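Local structure of citryl-spermidine/3,4-dihydroxybenzoyl-citryl-spermidine:spermidine ligase (3TO3) at residues T9-A14 with D132-Y137; E126-K131 with Y167-G172; E154-D159 with E184-I189. The protein catalyses the ATP-dependent condensation of spermidine with citryl-spermidine intermediates, a step in the biosynthesis of the siderophore petrobactin. All coordinates share one frame; numbering follows the deposited sequence.

Contacts 1 and 2 share helix 115-138: its C-terminal part carries helix 6-15, and the turns just before it carry the loop 167-172. Contact 1 is helix-on-helix packing, partly buried and apolar, far from the ATP site. Contact 2 is buried and more polar, with a lysine amine bound by backbone carbonyls, while Tyr167 and Arg170 come close to the ATP site. Contact 3 joins the end of helix 150-156 to the loop 184-189; it is buried around Glu184 and Ile158 but exposed at Met186 and His156. Charges tie the three together: Lys168 of contact 2 makes salt bridges to Asp132 of contact 1 and Glu184 of contact 3.

Contact 1: residues T9-A14 with D132-Y137; sequences TKILKA and DTIAQY
Ala14 lies against the ring of Tyr137, and this pair forms the tight part of the contact. Ala14 CA sits over one face of the Tyr137 ring, displaced toward the rim, 3.9 Å from the ring centroid in a CH-pi contact 17° off the normal. The methyl adds to it, with Ala14 CB 3.6 Å from Tyr137 CB. With Tyr137 CG anti to the backbone N (chi1 180°), the ring reaches across to helix 9-14 and lies along the backbone of Lys13 and Ala14.

Beside it, Thr133 CG2 rests 3.2 Å from Ala14 O, a carbonyl whose hydrogen-bond partner is Ser17 OG, while the Thr133 hydroxyl turns back to Ile129 O in its own helix. Further in, two isoleucines cross obliquely, Ile11 CD1 lying 3.6 Å from Ile134 CG1, and both side chains also pack on Phe179 of helix 175-181. Ile11 touches Ile256 of the second subunit as well.

The outer side is looser. Lys13 crosses the phenol end of the ring, its CB 3.6 Å from Tyr137 OH, and then leads away along an extended chain. Lys10 lends little more than its carbonyl.

Ala14 stands at the crossing, its CA 5.4 Å from Ile134 CA. Axes 9.2 Å apart and crossing at 96° make this a nearly perpendicular helix-helix packing of helix 6-15 on the long helix 115-138.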
ATOM      1  N   THR B   9       1.004   3.212  23.802  1.00 48.13           N
ATOM      2  CA  THR B   9       1.318   4.342  24.671  1.00 52.35           C
ATOM      3  C   THR B   9       2.608   5.067  24.291  1.00 55.65           C
ATOM      4  O   THR B   9       2.659   6.299  24.323  1.00 62.44           O
ATOM      5  CB  THR B   9       1.356   3.885  26.119  1.00 58.72           C
ATOM      6  OG1 THR B   9       0.084   3.313  26.424  1.00 59.98           O
ATOM      7  CG2 THR B   9       1.645   5.051  27.077  1.00 59.55           C
ATOM      8  N   LYS B  10       3.632   4.306  23.902  1.00 48.97           N
ATOM      9  CA  LYS B  10       4.919   4.876  23.484  1.00 51.26           C
ATOM     10  C   LYS B  10       4.786   5.741  22.252  1.00 50.34           C
ATOM     11  O   LYS B  10       5.313   6.859  22.199  1.00 46.23           O
ATOM     12  CB  LYS B  10       5.944   3.776  23.176  1.00 58.38           C
ATOM     13  CG  LYS B  10       6.523   3.084  24.394  1.00 62.86           C
ATOM     14  CD  LYS B  10       7.622   2.113  23.976  1.00 71.54           C
ATOM     15  CE  LYS B  10       8.197   1.354  25.166  1.00 75.37           C
ATOM     16  NZ  LYS B  10       8.964   2.269  26.053  1.00 76.91           N
ATOM     17  N   ILE B  11       4.108   5.204  21.246  1.00 43.23           N
ATOM     18  CA  ILE B  11       3.920   5.922  20.003  1.00 41.18           C
ATOM     19  C   ILE B  11       3.263   7.260  20.267  1.00 43.80           C
ATOM     20  O   ILE B  11       3.702   8.303  19.735  1.00 41.75           O
ATOM     21  CB  ILE B  11       3.005   5.156  19.029  1.00 56.46           C
ATOM     22  CG1 ILE B  11       3.700   3.911  18.572  1.00 60.69           C
ATOM     23  CG2 ILE B  11       2.820   5.969  17.772  1.00 62.84           C
ATOM     24  CD1 ILE B  11       4.801   4.262  17.652  1.00 69.47           C
ATOM     25  N   LEU B  12       2.199   7.236  21.071  1.00 38.07           N
ATOM     26  CA  LEU B  12       1.496   8.477  21.364  1.00 48.16           C
ATOM     27  C   LEU B  12       2.377   9.479  22.105  1.00 52.36           C
ATOM     28  O   LEU B  12       2.431  10.644  21.727  1.00 54.64           O
ATOM     29  CB  LEU B  12       0.227   8.214  22.152  1.00 51.32           C
ATOM     30  CG  LEU B  12      -0.918   7.740  21.284  1.00 50.52           C
ATOM     31  CD1 LEU B  12      -2.175   7.602  22.145  1.00 52.08           C
ATOM     32  CD2 LEU B  12      -1.129   8.750  20.185  1.00 47.60           C
ATOM     33  N   LYS B  13       3.078   9.024  23.143  1.00 50.93           N
ATOM     34  CA  LYS B  13       4.005   9.897  23.855  1.00 51.14           C
ATOM     35  C   LYS B  13       5.083  10.449  22.915  1.00 48.31           C
ATOM     36  O   LYS B  13       5.465  11.622  22.995  1.00 53.46           O
ATOM     37  CB  LYS B  13       4.632   9.180  25.058  1.00 51.62           C
ATOM     38  CG  LYS B  13       3.674   9.000  26.223  1.00 59.92           C
ATOM     39  CD  LYS B  13       4.404   8.553  27.492  1.00 78.79           C
ATOM     40  CE  LYS B  13       3.424   8.235  28.632  1.00 87.06           C
ATOM     41  NZ  LYS B  13       4.029   7.372  29.708  1.00 88.76           N
ATOM     42  N   ALA B  14       5.578   9.616  22.014  1.00 37.69           N
ATOM     43  CA  ALA B  14       6.606  10.103  21.098  1.00 40.96           C
ATOM     44  C   ALA B  14       6.058  11.201  20.197  1.00 42.02           C
ATOM     45  O   ALA B  14       6.716  12.226  19.989  1.00 50.29           O
ATOM     46  CB  ALA B  14       7.177   8.967  20.259  1.00 32.47           C
ATOM     47  N   ASP B 132      10.880   8.543  12.430  1.00 38.15           N
ATOM     48  CA  ASP B 132      12.076   8.989  13.095  1.00 33.78           C
ATOM     49  C   ASP B 132      11.774   9.573  14.479  1.00 40.14           C
ATOM     50  O   ASP B 132      12.582   9.434  15.403  1.00 36.38           O
ATOM     51  CB  ASP B 132      12.944   9.921  12.270  1.00 42.62           C
ATOM     52  CG  ASP B 132      14.332  10.125  12.915  1.00 49.38           C
ATOM     53  OD1 ASP B 132      14.950   9.130  13.387  1.00 52.66           O
ATOM     54  OD2 ASP B 132      14.807  11.274  12.967  1.00 47.83           O
ATOM     55  N   THR B 133      10.607  10.194  14.619  1.00 41.32           N
ATOM     56  CA  THR B 133      10.143  10.677  15.918  1.00 39.81           C
ATOM     57  C   THR B 133      10.153   9.566  16.971  1.00 40.06           C
ATOM     58  O   THR B 133      10.614   9.770  18.076  1.00 41.99           O
ATOM     59  CB  THR B 133       8.716  11.253  15.841  1.00 38.01           C
ATOM     60  OG1 THR B 133       8.724  12.456  15.064  1.00 40.41           O
ATOM     61  CG2 THR B 133       8.183  11.545  17.246  1.00 34.72           C
ATOM     62  N   ILE B 134       9.654   8.386  16.631  1.00 37.57           N
ATOM     63  CA  ILE B 134       9.659   7.272  17.586  1.00 42.01           C
ATOM     64  C   ILE B 134      11.104   6.856  17.919  1.00 45.06           C
ATOM     65  O   ILE B 134      11.459   6.599  19.087  1.00 35.82           O
ATOM     66  CB  ILE B 134       8.891   6.054  17.031  1.00 52.34           C
ATOM     67  CG1 ILE B 134       7.465   6.469  16.694  1.00 62.39           C
ATOM     68  CG2 ILE B 134       8.859   4.909  18.062  1.00 55.13           C
ATOM     69  CD1 ILE B 134       6.833   5.662  15.598  1.00 68.42           C
ATOM     70  N   ALA B 135      11.951   6.798  16.901  1.00 39.28           N
ATOM     71  CA  ALA B 135      13.346   6.440  17.182  1.00 40.08           C
ATOM     72  C   ALA B 135      14.075   7.492  18.073  1.00 33.20           C
ATOM     73  O   ALA B 135      14.734   7.125  19.048  1.00 39.18           O
ATOM     74  CB  ALA B 135      14.111   6.159  15.908  1.00 31.82           C
ATOM     75  N   GLN B 136      13.976   8.776  17.727  1.00 37.39           N
ATOM     76  CA  GLN B 136      14.612   9.838  18.520  1.00 42.22           C
ATOM     77  C   GLN B 136      14.034   9.837  19.939  1.00 47.71           C
ATOM     78  O   GLN B 136      14.729  10.125  20.897  1.00 49.05           O
ATOM     79  CB  GLN B 136      14.414  11.213  17.890  1.00 44.87           C
ATOM     80  CG  GLN B 136      15.013  11.351  16.503  1.00 48.14           C
ATOM     81  CD  GLN B 136      16.488  11.048  16.493  1.00 55.10           C
ATOM     82  OE1 GLN B 136      17.215  11.467  17.389  1.00 62.19           O
ATOM     83  NE2 GLN B 136      16.937  10.279  15.508  1.00 58.11           N
ATOM     84  N   TYR B 137      12.758   9.492  20.073  1.00 41.37           N
ATOM     85  CA  TYR B 137      12.153   9.492  21.383  1.00 46.41           C
ATOM     86  C   TYR B 137      12.622   8.310  22.254  1.00 50.80           C
ATOM     87  O   TYR B 137      12.764   8.445  23.458  1.00 51.29           O
ATOM     88  CB  TYR B 137      10.641   9.507  21.257  1.00 40.21           C
ATOM     89  CG  TYR B 137       9.943   9.502  22.581  1.00 36.34           C
ATOM     90  CD1 TYR B 137       9.812  10.674  23.299  1.00 38.74           C
ATOM     91  CD2 TYR B 137       9.395   8.332  23.111  1.00 48.27           C
ATOM     92  CE1 TYR B 137       9.167  10.702  24.530  1.00 47.10           C
ATOM     93  CE2 TYR B 137       8.736   8.343  24.355  1.00 52.21           C
ATOM     94  CZ  TYR B 137       8.636   9.549  25.057  1.00 52.34           C
ATOM     95  OH  TYR B 137       8.012   9.641  26.279  1.00 58.06           O
TER

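Contact 2: residues E126-K131 with Y167-G172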
ATOM      1  N   GLU B 126       6.105  12.513   5.463  1.00 33.83           N
ATOM      2  CA  GLU B 126       5.315  12.361   6.671  1.00 36.66           C
ATOM      3  C   GLU B 126       5.640  11.049   7.373  1.00 39.47           C
ATOM      4  O   GLU B 126       5.672  10.982   8.594  1.00 40.88           O
ATOM      5  CB  GLU B 126       3.807  12.412   6.342  1.00 32.19           C
ATOM      6  CG  GLU B 126       3.344  13.804   5.998  1.00 39.33           C
ATOM      7  CD  GLU B 126       1.886  13.855   5.525  1.00 54.55           C
ATOM      8  OE1 GLU B 126       1.308  12.795   5.182  1.00 55.25           O
ATOM      9  OE2 GLU B 126       1.319  14.968   5.497  1.00 56.75           O
ATOM     10  N   GLN B 127       5.860   9.993   6.606  1.00 39.33           N
ATOM     11  CA  GLN B 127       6.190   8.721   7.216  1.00 35.12           C
ATOM     12  C   GLN B 127       7.578   8.782   7.832  1.00 36.78           C
ATOM     13  O   GLN B 127       7.821   8.149   8.845  1.00 35.04           O
ATOM     14  CB  GLN B 127       6.072   7.573   6.217  1.00 36.38           C
ATOM     15  CG  GLN B 127       4.634   7.214   5.931  1.00 38.31           C
ATOM     16  CD  GLN B 127       3.829   7.019   7.191  1.00 42.05           C
ATOM     17  OE1 GLN B 127       4.139   6.167   8.033  1.00 45.20           O
ATOM     18  NE2 GLN B 127       2.795   7.808   7.336  1.00 47.81           N
ATOM     19  N   THR B 128       8.470   9.572   7.230  1.00 36.21           N
ATOM     20  CA  THR B 128       9.826   9.737   7.743  1.00 34.98           C
ATOM     21  C   THR B 128       9.768  10.419   9.098  1.00 41.94           C
ATOM     22  O   THR B 128      10.296   9.911  10.085  1.00 40.70           O
ATOM     23  CB  THR B 128      10.748  10.517   6.751  1.00 34.68           C
ATOM     24  OG1 THR B 128      11.071   9.646   5.669  1.00 37.92           O
ATOM     25  CG2 THR B 128      12.058  10.947   7.416  1.00 31.01           C
ATOM     26  N   ILE B 129       9.100  11.560   9.138  1.00 37.04           N
ATOM     27  CA  ILE B 129       8.851  12.262  10.380  1.00 36.55           C
ATOM     28  C   ILE B 129       8.254  11.322  11.418  1.00 40.87           C
ATOM     29  O   ILE B 129       8.671  11.301  12.578  1.00 36.21           O
ATOM     30  CB  ILE B 129       7.904  13.458  10.124  1.00 41.65           C
ATOM     31  CG1 ILE B 129       8.641  14.526   9.325  1.00 40.49           C
ATOM     32  CG2 ILE B 129       7.400  14.072  11.412  1.00 36.11           C
ATOM     33  CD1 ILE B 129       7.787  15.617   8.956  1.00 34.99           C
ATOM     34  N   PHE B 130       7.274  10.533  11.003  1.00 39.82           N
ATOM     35  CA  PHE B 130       6.623   9.637  11.946  1.00 41.26           C
ATOM     36  C   PHE B 130       7.567   8.558  12.492  1.00 45.43           C
ATOM     37  O   PHE B 130       7.684   8.388  13.700  1.00 41.64           O
ATOM     38  CB  PHE B 130       5.400   9.001  11.291  1.00 37.22           C
ATOM     39  CG  PHE B 130       4.729   7.937  12.130  1.00 39.72           C
ATOM     40  CD1 PHE B 130       3.979   8.273  13.256  1.00 35.38           C
ATOM     41  CD2 PHE B 130       4.802   6.617  11.756  1.00 40.62           C
ATOM     42  CE1 PHE B 130       3.329   7.297  14.015  1.00 40.06           C
ATOM     43  CE2 PHE B 130       4.144   5.616  12.503  1.00 49.40           C
ATOM     44  CZ  PHE B 130       3.417   5.960  13.643  1.00 48.94           C
ATOM     45  N   LYS B 131       8.230   7.824  11.603  1.00 42.70           N
ATOM     46  CA  LYS B 131       9.152   6.807  12.054  1.00 39.38           C
ATOM     47  C   LYS B 131      10.371   7.360  12.803  1.00 46.39           C
ATOM     48  O   LYS B 131      10.854   6.701  13.727  1.00 38.73           O
ATOM     49  CB  LYS B 131       9.598   5.892  10.920  1.00 36.80           C
ATOM     50  CG  LYS B 131       8.616   4.745  10.696  1.00 41.10           C
ATOM     51  CD  LYS B 131       7.626   5.057   9.571  1.00 39.96           C
ATOM     52  CE  LYS B 131       6.799   3.816   9.211  1.00 45.91           C
ATOM     53  NZ  LYS B 131       5.985   3.971   7.977  1.00 45.92           N
ATOM     54  N   TYR B 167      14.402  10.082   4.905  1.00 50.81           N
ATOM     55  CA  TYR B 167      15.433   9.087   5.181  1.00 49.10           C
ATOM     56  C   TYR B 167      14.951   7.865   5.956  1.00 47.62           C
ATOM     57  O   TYR B 167      15.703   6.920   6.175  1.00 59.93           O
ATOM     58  CB  TYR B 167      16.557   9.783   5.985  1.00 56.25           C
ATOM     59  CG  TYR B 167      16.077  10.655   7.162  1.00 46.42           C
ATOM     60  CD1 TYR B 167      15.790  10.090   8.402  1.00 49.67           C
ATOM     61  CD2 TYR B 167      15.875  12.022   7.018  1.00 51.85           C
ATOM     62  CE1 TYR B 167      15.346  10.862   9.476  1.00 49.94           C
ATOM     63  CE2 TYR B 167      15.431  12.810   8.092  1.00 46.58           C
ATOM     64  CZ  TYR B 167      15.173  12.213   9.320  1.00 50.01           C
ATOM     65  OH  TYR B 167      14.726  12.951  10.390  1.00 50.90           O
ATOM     66  N   LYS B 168      13.768   8.011   6.532  1.00 48.55           N
ATOM     67  CA  LYS B 168      12.956   7.007   7.236  1.00 53.69           C
ATOM     68  C   LYS B 168      11.623   6.416   6.712  1.00 49.42           C
ATOM     69  O   LYS B 168      10.841   5.919   7.524  1.00 54.06           O
ATOM     70  CB  LYS B 168      12.969   7.225   8.752  1.00 54.91           C
ATOM     71  CG  LYS B 168      13.441   5.983   9.504  1.00 53.64           C
ATOM     72  CD  LYS B 168      13.812   6.342  10.936  1.00 47.33           C
ATOM     73  CE  LYS B 168      15.319   6.444  11.091  1.00 49.47           C
ATOM     74  NZ  LYS B 168      15.688   6.775  12.475  1.00 52.49           N
ATOM     75  N   ALA B 169      11.237   6.675   5.473  1.00 44.79           N
ATOM     76  CA  ALA B 169       9.842   6.445   5.068  1.00 40.53           C
ATOM     77  C   ALA B 169       9.269   5.098   5.489  1.00 43.25           C
ATOM     78  O   ALA B 169       8.182   5.041   6.102  1.00 42.77           O
ATOM     79  CB  ALA B 169       9.681   6.629   3.578  1.00 34.44           C
ATOM     80  N   ARG B 170       9.995   4.036   5.168  1.00 40.94           N
ATOM     81  CA  ARG B 170       9.551   2.669   5.443  1.00 47.20           C
ATOM     82  C   ARG B 170       8.095   2.409   5.054  1.00 49.49           C
ATOM     83  O   ARG B 170       7.322   1.911   5.882  1.00 46.49           O
ATOM     84  CB  ARG B 170       9.740   2.319   6.919  1.00 51.23           C
ATOM     85  CG  ARG B 170      11.160   1.974   7.300  1.00 57.97           C
ATOM     86  CD  ARG B 170      11.378   2.023   8.810  1.00 49.93           C
ATOM     87  NE  ARG B 170      12.787   2.213   9.107  1.00 50.03           N
ATOM     88  CZ  ARG B 170      13.324   2.205  10.325  1.00 46.92           C
ATOM     89  NH1 ARG B 170      12.564   2.028  11.398  1.00 40.85           N
ATOM     90  NH2 ARG B 170      14.630   2.407  10.462  1.00 49.24           N
ATOM     91  N   ILE B 171       7.706   2.757   3.827  1.00 50.80           N
ATOM     92  CA  ILE B 171       6.325   2.505   3.363  1.00 38.72           C
ATOM     93  C   ILE B 171       6.025   0.981   3.345  1.00 43.07           C
ATOM     94  O   ILE B 171       6.740   0.171   2.723  1.00 48.51           O
ATOM     95  CB  ILE B 171       6.060   3.137   1.968  1.00 56.15           C
ATOM     96  CG1 ILE B 171       6.699   4.537   1.872  1.00 46.20           C
ATOM     97  CG2 ILE B 171       4.523   3.153   1.604  1.00 35.20           C
ATOM     98  CD1 ILE B 171       6.146   5.572   2.808  1.00 45.29           C
ATOM     99  N   GLY B 172       4.940   0.605   4.010  1.00 44.17           N
ATOM    100  CA  GLY B 172       4.650  -0.784   4.344  1.00 37.72           C
ATOM    101  C   GLY B 172       4.755  -1.168   5.819  1.00 44.47           C
ATOM    102  O   GLY B 172       4.098  -2.140   6.208  1.00 47.29           O
TER
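Two torsions set up this contact. Thr128 keeps OG1 beside the backbone N (chi1 -74°), which leaves CG2 aimed at Tyr167, while Lys131 bends at chi2 (96°) and runs along the loop 167-172. The arrangement is a helix-to-loop junction: an irregular loop packs on helix 115-138, and toward its far end Arg170 and Ile171 both face Leu305, a G1 beta bulge against strand 297-306.

At one end, the Thr128 methyl stands over the centre of the Tyr167 ring, CG2 lying 3.7 Å from the centroid of that ring in a CH-pi contact almost exactly along the normal. The Tyr167 side chain also comes within about 5 Å of the bound ATP. Thr128 OG1 accepts a weak bond from Lys168 N (3.3 Å, 129°); its stronger partner is Glu124 O, one turn back in the helix.

Asp132 takes both the Lys168 amine and the Tyr167 hydroxyl. Lys168 CG lies over one face of the Arg170 guanidinium, toward its rim; the Arg170 side chain bonds to Asn178 and lies beside Met284 of the ATP-binding site.

At the other end, Ile171 CD1 meets Gln127 CG at 3.8 Å, the two side chains crossing at about a right angle. Four carbonyl oxygens, the side-chain one of Gln127 and the backbone ones of Ala169, Arg170 and Phe173, are hydrogen-bonded to the buried Lys131 amine and together probably stabilise its charge. Lys131 NZ is 2.9 Å from Gln127 OE1, on a lone pair, and 3.1 Å from Ala169 O in the carbonyl plane, whereas Arg170 O, 3.2 Å from Lys131 NZ, is approached from above its carbonyl plane.

Contact 3: residues E154-D159 with E184-I189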
ATOM      1  N   GLU B 154      26.202   0.042  14.552  1.00 58.36           N
ATOM      2  CA  GLU B 154      25.278  -0.073  13.431  1.00 64.12           C
ATOM      3  C   GLU B 154      23.879   0.291  13.909  1.00 63.04           C
ATOM      4  O   GLU B 154      23.209   1.103  13.273  1.00 61.68           O
ATOM      5  CB  GLU B 154      25.283  -1.468  12.788  1.00 77.98           C
ATOM      6  CG  GLU B 154      26.389  -1.711  11.748  1.00 93.10           C
ATOM      7  CD  GLU B 154      26.061  -1.185  10.335  1.00 97.39           C
ATOM      8  OE1 GLU B 154      24.909  -0.773  10.077  1.00 83.85           O
ATOM      9  OE2 GLU B 154      26.974  -1.198   9.470  1.00107.44           O
ATOM     10  N   ASN B 155      23.444  -0.295  15.027  1.00 62.20           N
ATOM     11  CA  ASN B 155      22.085  -0.040  15.527  1.00 62.49           C
ATOM     12  C   ASN B 155      21.930   1.212  16.391  1.00 60.54           C
ATOM     13  O   ASN B 155      20.816   1.702  16.586  1.00 61.28           O
ATOM     14  CB  ASN B 155      21.528  -1.257  16.266  1.00 68.90           C
ATOM     15  CG  ASN B 155      21.525  -2.507  15.398  1.00 78.96           C
ATOM     16  OD1 ASN B 155      22.431  -3.350  15.476  1.00 87.98           O
ATOM     17  ND2 ASN B 155      20.516  -2.619  14.543  1.00 73.73           N
ATOM     18  N   HIS B 156      23.035   1.754  16.887  1.00 56.87           N
ATOM     19  CA  HIS B 156      22.933   2.998  17.644  1.00 65.06           C
ATOM     20  C   HIS B 156      23.054   4.295  16.821  1.00 67.32           C
ATOM     21  O   HIS B 156      22.685   5.373  17.308  1.00 65.50           O
ATOM     22  CB  HIS B 156      23.803   2.976  18.913  1.00 69.00           C
ATOM     23  CG  HIS B 156      23.248   2.085  19.986  1.00 86.75           C
ATOM     24  ND1 HIS B 156      22.125   2.413  20.720  1.00 87.39           N
ATOM     25  CD2 HIS B 156      23.635   0.859  20.422  1.00 94.08           C
ATOM     26  CE1 HIS B 156      21.856   1.437  21.572  1.00 93.87           C
ATOM     27  NE2 HIS B 156      22.757   0.483  21.412  1.00 96.65           N
ATOM     28  N   LEU B 157      23.469   4.202  15.555  1.00 66.21           N
ATOM     29  CA  LEU B 157      23.363   5.410  14.754  1.00 64.97           C
ATOM     30  C   LEU B 157      22.009   5.304  14.106  1.00 63.83           C
ATOM     31  O   LEU B 157      21.813   4.617  13.100  1.00 70.29           O
ATOM     32  CB  LEU B 157      24.396   5.426  13.628  1.00 59.29           C
ATOM     33  CG  LEU B 157      25.855   5.101  13.876  1.00 69.13           C
ATOM     34  CD1 LEU B 157      26.499   4.893  12.506  1.00 78.26           C
ATOM     35  CD2 LEU B 157      26.517   6.216  14.665  1.00 61.14           C
ATOM     36  N   ILE B 158      21.095   6.073  14.650  1.00 59.15           N
ATOM     37  CA  ILE B 158      19.719   6.019  14.215  1.00 58.20           C
ATOM     38  C   ILE B 158      19.355   7.167  13.277  1.00 53.32           C
ATOM     39  O   ILE B 158      18.204   7.310  12.906  1.00 46.98           O
ATOM     40  CB  ILE B 158      18.771   5.911  15.423  1.00 65.18           C
ATOM     41  CG1 ILE B 158      18.734   7.247  16.185  1.00 56.07           C
ATOM     42  CG2 ILE B 158      19.196   4.684  16.332  1.00 39.65           C
ATOM     43  CD1 ILE B 158      17.719   7.254  17.277  1.00 60.40           C
ATOM     44  N   ASP B 159      20.316   8.016  12.929  1.00 51.66           N
ATOM     45  CA  ASP B 159      19.946   9.258  12.239  1.00 56.12           C
ATOM     46  C   ASP B 159      19.578   9.087  10.764  1.00 53.50           C
ATOM     47  O   ASP B 159      18.746   9.831  10.230  1.00 42.80           O
ATOM     48  CB  ASP B 159      20.992  10.368  12.455  1.00 61.66           C
ATOM     49  CG  ASP B 159      20.914  10.983  13.874  1.00 69.40           C
ATOM     50  OD1 ASP B 159      19.787  11.080  14.416  1.00 66.15           O
ATOM     51  OD2 ASP B 159      21.977  11.346  14.447  1.00 68.23           O
ATOM     52  N   GLU B 184      16.610   0.306  14.767  1.00 49.94           N
ATOM     53  CA  GLU B 184      16.852   1.047  16.016  1.00 56.55           C
ATOM     54  C   GLU B 184      16.528   0.205  17.253  1.00 59.84           C
ATOM     55  O   GLU B 184      17.088   0.433  18.337  1.00 54.14           O
ATOM     56  CB  GLU B 184      16.016   2.344  16.095  1.00 55.12           C
ATOM     57  CG  GLU B 184      16.201   3.319  14.938  1.00 56.90           C
ATOM     58  CD  GLU B 184      15.079   3.227  13.898  1.00 55.63           C
ATOM     59  OE1 GLU B 184      14.611   2.100  13.609  1.00 41.83           O
ATOM     60  OE2 GLU B 184      14.656   4.288  13.385  1.00 54.91           O
ATOM     61  N   PHE B 185      15.593  -0.730  17.100  1.00 51.64           N
ATOM     62  CA  PHE B 185      15.070  -1.448  18.253  1.00 51.16           C
ATOM     63  C   PHE B 185      15.773  -2.761  18.572  1.00 55.08           C
ATOM     64  O   PHE B 185      15.536  -3.352  19.630  1.00 60.51           O
ATOM     65  CB  PHE B 185      13.550  -1.562  18.163  1.00 42.91           C
ATOM     66  CG  PHE B 185      12.908  -0.269  17.801  1.00 48.49           C
ATOM     67  CD1 PHE B 185      12.446  -0.045  16.508  1.00 51.44           C
ATOM     68  CD2 PHE B 185      12.842   0.768  18.724  1.00 47.70           C
ATOM     69  CE1 PHE B 185      11.877   1.172  16.153  1.00 46.75           C
ATOM     70  CE2 PHE B 185      12.273   1.977  18.381  1.00 42.40           C
ATOM     71  CZ  PHE B 185      11.775   2.167  17.074  1.00 42.86           C
HETATM   72  N   MSE B 186      16.652  -3.180  17.670  1.00 55.45           N
HETATM   73  CA  MSE B 186      17.587  -4.293  17.910  1.00 55.77           C
HETATM   74  C   MSE B 186      16.882  -5.536  18.381  1.00 53.49           C
HETATM   75  O   MSE B 186      17.333  -6.188  19.317  1.00 69.06           O
HETATM   76  CB  MSE B 186      18.619  -3.914  18.960  1.00 63.97           C
HETATM   77  CG  MSE B 186      19.625  -2.896  18.495  1.00 76.09           C
HETATM   78 SE   MSE B 186      21.016  -2.679  19.841  0.52 99.96          SE
HETATM   79  CE  MSE B 186      20.004  -1.655  21.148  1.00 49.75           C
ATOM     80  N   ARG B 187      15.756  -5.836  17.764  1.00 56.50           N
ATOM     81  CA  ARG B 187      14.963  -6.984  18.157  1.00 66.78           C
ATOM     82  C   ARG B 187      15.512  -8.215  17.455  1.00 62.09           C
ATOM     83  O   ARG B 187      15.784  -8.174  16.266  1.00 52.85           O
ATOM     84  CB  ARG B 187      13.505  -6.765  17.779  1.00 71.47           C
ATOM     85  CG  ARG B 187      12.768  -5.829  18.717  1.00 79.99           C
ATOM     86  CD  ARG B 187      12.285  -6.574  19.939  1.00 91.59           C
ATOM     87  NE  ARG B 187      11.571  -5.698  20.858  1.00109.75           N
ATOM     88  CZ  ARG B 187      12.154  -4.983  21.819  1.00121.84           C
ATOM     89  NH1 ARG B 187      13.473  -5.040  21.984  1.00124.94           N
ATOM     90  NH2 ARG B 187      11.418  -4.209  22.614  1.00122.97           N
ATOM     91  N   PRO B 188      15.715  -9.302  18.202  1.00 63.05           N
ATOM     92  CA  PRO B 188      16.191 -10.542  17.588  1.00 58.69           C
ATOM     93  C   PRO B 188      15.093 -11.157  16.749  1.00 56.81           C
ATOM     94  O   PRO B 188      13.948 -11.138  17.176  1.00 66.22           O
ATOM     95  CB  PRO B 188      16.482 -11.435  18.784  1.00 68.71           C
ATOM     96  CG  PRO B 188      16.607 -10.482  19.958  1.00 73.01           C
ATOM     97  CD  PRO B 188      15.643  -9.390  19.665  1.00 64.98           C
ATOM     98  N   ILE B 189      15.424 -11.696  15.579  1.00 54.05           N
ATOM     99  CA  ILE B 189      14.406 -12.343  14.754  1.00 53.58           C
ATOM    100  C   ILE B 189      14.953 -13.603  14.095  1.00 50.97           C
ATOM    101  O   ILE B 189      16.169 -13.782  13.975  1.00 59.04           O
ATOM    102  CB  ILE B 189      13.832 -11.387  13.688  1.00 50.25           C
ATOM    103  CG1 ILE B 189      14.695 -11.390  12.430  1.00 51.01           C
ATOM    104  CG2 ILE B 189      13.743  -9.969  14.237  1.00 58.58           C
ATOM    105  CD1 ILE B 189      14.693 -10.056  11.685  1.00 53.84           C
TER
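Met186, a selenomethionine in this crystal, reaches across to Asn155 and His156 at the end of helix 150-156. Its CB starts toward the helix, and with CG anti to the carbonyl carbon (chi1 -71°) the next atom lands on Asn155, Met186 CG lying 3.4 Å from Asn155 CB. Beyond it, Met186 SE lies 3.9 Å from Asn155 CB and also 3.9 Å from His156 NE2. A bend at chi3 (-74°) turns the terminal methyl to the imidazole, where Met186 CE is 3.5 Å from His156 NE2. The chain crosses the His156 side chain at about a right angle, and the selenium meets the ring obliquely, 4.6 Å from its centroid. This outer end of the contact is exposed.

The inner end is buried. Ile158 CG2 packs 3.6 Å from Glu184 CG, so the aliphatic part of the glutamate serves as an apolar surface while its carboxylate serves two cations: OE2 pairs with Lys168 and OE1 with Arg170. Lys168 also bonds to the carbonyl of Ile158, linking both sides of the contact. Asn155 ND2 donates to Ala280 O and Tyr183 O, which probably holds its amide in place.

The contact thus joins the C-terminal end of helix 150-156 and the loop after it to the loop that follows helix 175-181: Ile158 and Glu184 lie against Ala135 of helix 115-138, Asn155 touches Arg288 of strand 286-289, and Ile189 leads on to backbone bonds with Tyr278 of strand 278-280.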